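Local structure of beta-lactamase II (Erythrobacter litoralis, 6V72) at residues G23-S28 / T74-A79. The protein probably hydrolyses the amide bond of beta-lactam antibiotics to give substituted beta-amino acids, as a zinc-dependent class B metallo-beta-lactamase. Residues are numbered along the deposited sequence; the frame is centred on the assembly and turned at random.
Sequences GEVSFS and TEQIVA. With CA (calcium ion), chain C.
Just after E75, whose carboxylate OE1, a hard oxygen ligand, binds a calcium ion at 2.4 Å together with E72 and two waters, Q76 reaches from helix 71-84 to the turn that precedes strand 25-28, and its OE1 accepts a hydrogen bond from E24 N at 2.9 Å. The bond is fairly straight, with the donor tilted 26° from the carbonyl plane. Beyond CG the chain is extended (chi2 180°), which carries the amide across to the turn; a long polar side chain suits this span. G23, with positive phi and no side chain, lets the amide lie close: NE2 of Q76 is 3.7 Å from G23 CA. The aliphatic part of Q76 is used too, its CB lying 3.8 Å from V25 CG2. In the alpha-beta/beta-alpha sandwich of metallo-beta-lactamases, helix 71-84 packs on the larger sheet, and here the axes of strand 25-28, second from the sheet's edge, and helix segment 74-79 cross at -43°. I77 supplies a branched, apolar side chain for this interface. It crosses the compact, buried V25 at about a right angle, I77 CG1 lying 4.1 Å from V25 CG2. F27, whose flat ring spans from strand to helix, comes in edge-on, its CZ 4.2 Å from I77 CA, while V25 CG1 sits over one ring face, offset toward the rim. H37 of strand 34-41 touches V25, F27 and I77, and W80 stacks with F27.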
loop_
_atom_site.group_PDB
_atom_site.type_symbol
_atom_site.label_atom_id
_atom_site.label_comp_id
_atom_site.label_asym_id
_atom_site.label_seq_id
_atom_site.Cartn_x
_atom_site.Cartn_y
_atom_site.Cartn_z
ATOM N N GLY A 23 21.285 8.273 -21.614
ATOM C CA GLY A 23 21.684 8.312 -20.213
ATOM C C GLY A 23 20.922 7.270 -19.404
ATOM O O GLY A 23 20.863 6.086 -19.765
ATOM N N GLU A 24 20.316 7.715 -18.305
ATOM C CA GLU A 24 19.505 6.853 -17.449
ATOM C C GLU A 24 18.051 6.759 -17.897
ATOM O O GLU A 24 17.243 6.130 -17.202
ATOM C CB GLU A 24 19.533 7.355 -16.000
ATOM C CG GLU A 24 20.897 7.380 -15.328
ATOM C CD GLU A 24 20.901 8.292 -14.100
ATOM O OE1 GLU A 24 21.677 9.273 -14.085
ATOM O OE2 GLU A 24 20.110 8.046 -13.159
ATOM N N VAL A 25 17.678 7.396 -19.002
ATOM C CA VAL A 25 16.275 7.458 -19.412
ATOM C C VAL A 25 16.019 6.425 -20.492
ATOM O O VAL A 25 16.812 6.272 -21.431
ATOM C CB VAL A 25 15.893 8.858 -19.920
ATOM C CG1 VAL A 25 14.368 8.931 -20.193
ATOM C CG2 VAL A 25 16.337 9.912 -18.935
ATOM N N SER A 26 14.910 5.714 -20.364
ATOM C CA SER A 26 14.436 4.808 -21.403
ATOM C C SER A 26 13.273 5.475 -22.129
ATOM O O SER A 26 12.285 5.858 -21.494
ATOM C CB SER A 26 13.985 3.485 -20.787
ATOM O OG SER A 26 15.086 2.778 -20.241
ATOM N N PHE A 27 13.370 5.606 -23.444
ATOM C CA PHE A 27 12.306 6.218 -24.232
ATOM C C PHE A 27 11.601 5.167 -25.075
ATOM O O PHE A 27 12.249 4.319 -25.699
ATOM C CB PHE A 27 12.849 7.312 -25.153
ATOM C CG PHE A 27 13.233 8.572 -24.441
ATOM C CD1 PHE A 27 12.261 9.480 -24.020
ATOM C CD2 PHE A 27 14.571 8.864 -24.207
ATOM C CE1 PHE A 27 12.623 10.649 -23.364
ATOM C CE2 PHE A 27 14.936 10.024 -23.563
ATOM C CZ PHE A 27 13.962 10.926 -23.148
ATOM N N SER A 28 10.276 5.239 -25.130
ATOM C CA SER A 28 9.540 4.383 -26.050
ATOM C C SER A 28 8.435 5.196 -26.697
ATOM O O SER A 28 7.905 6.134 -26.104
ATOM C CB SER A 28 8.965 3.140 -25.370
ATOM O OG SER A 28 8.263 3.467 -24.197
ATOM N N THR A 74 15.822 14.266 -15.110
ATOM C CA THR A 74 14.955 15.229 -15.771
ATOM C C THR A 74 15.763 16.085 -16.739
ATOM O O THR A 74 15.312 16.380 -17.852
ATOM C CB THR A 74 14.235 16.075 -14.720
ATOM O OG1 THR A 74 13.449 15.195 -13.898
ATOM C CG2 THR A 74 13.295 17.072 -15.365
ATOM N N GLU A 75 16.990 16.437 -16.351
ATOM C CA GLU A 75 17.877 17.157 -17.262
ATOM C C GLU A 75 18.129 16.346 -18.532
ATOM O O GLU A 75 18.223 16.909 -19.637
ATOM C CB GLU A 75 19.209 17.476 -16.552
ATOM C CG GLU A 75 19.086 18.524 -15.466
ATOM C CD GLU A 75 20.261 18.531 -14.483
ATOM O OE1 GLU A 75 21.249 17.804 -14.696
ATOM O OE2 GLU A 75 20.179 19.244 -13.472
ATOM N N GLN A 76 18.228 15.020 -18.403
ATOM C CA GLN A 76 18.457 14.202 -19.591
ATOM C C GLN A 76 17.249 14.203 -20.514
ATOM O O GLN A 76 17.409 14.206 -21.736
ATOM C CB GLN A 76 18.851 12.781 -19.192
ATOM C CG GLN A 76 20.241 12.770 -18.575
ATOM C CD GLN A 76 20.720 11.406 -18.135
ATOM O OE1 GLN A 76 19.928 10.509 -17.866
ATOM N NE2 GLN A 76 22.050 11.249 -18.053
ATOM N N ILE A 77 16.024 14.209 -19.959
ATOM C CA ILE A 77 14.843 14.304 -20.818
ATOM C C ILE A 77 14.857 15.614 -21.586
ATOM O O ILE A 77 14.600 15.650 -22.796
ATOM C CB ILE A 77 13.552 14.163 -19.990
ATOM C CG1 ILE A 77 13.493 12.814 -19.293
ATOM C CG2 ILE A 77 12.331 14.304 -20.888
ATOM C CD1 ILE A 77 12.388 12.745 -18.225
ATOM N N VAL A 78 15.165 16.716 -20.891
ATOM C CA VAL A 78 15.208 18.023 -21.533
ATOM C C VAL A 78 16.265 18.035 -22.631
ATOM O O VAL A 78 16.055 18.592 -23.718
ATOM C CB VAL A 78 15.451 19.111 -20.466
ATOM C CG1 VAL A 78 15.696 20.474 -21.113
ATOM C CG2 VAL A 78 14.236 19.187 -19.513
ATOM N N ALA A 79 17.414 17.410 -22.368
ATOM C CA ALA A 79 18.481 17.374 -23.367
ATOM C C ALA A 79 18.101 16.507 -24.559
ATOM O O ALA A 79 18.464 16.819 -25.691
ATOM C CB ALA A 79 19.781 16.873 -22.735
HETATM CA CA CA C . 23.261 16.770 -15.396
HETATM O O HOH W 1 21.830 15.138 -16.385
HETATM O O HOH W 2 23.144 18.314 -17.130
#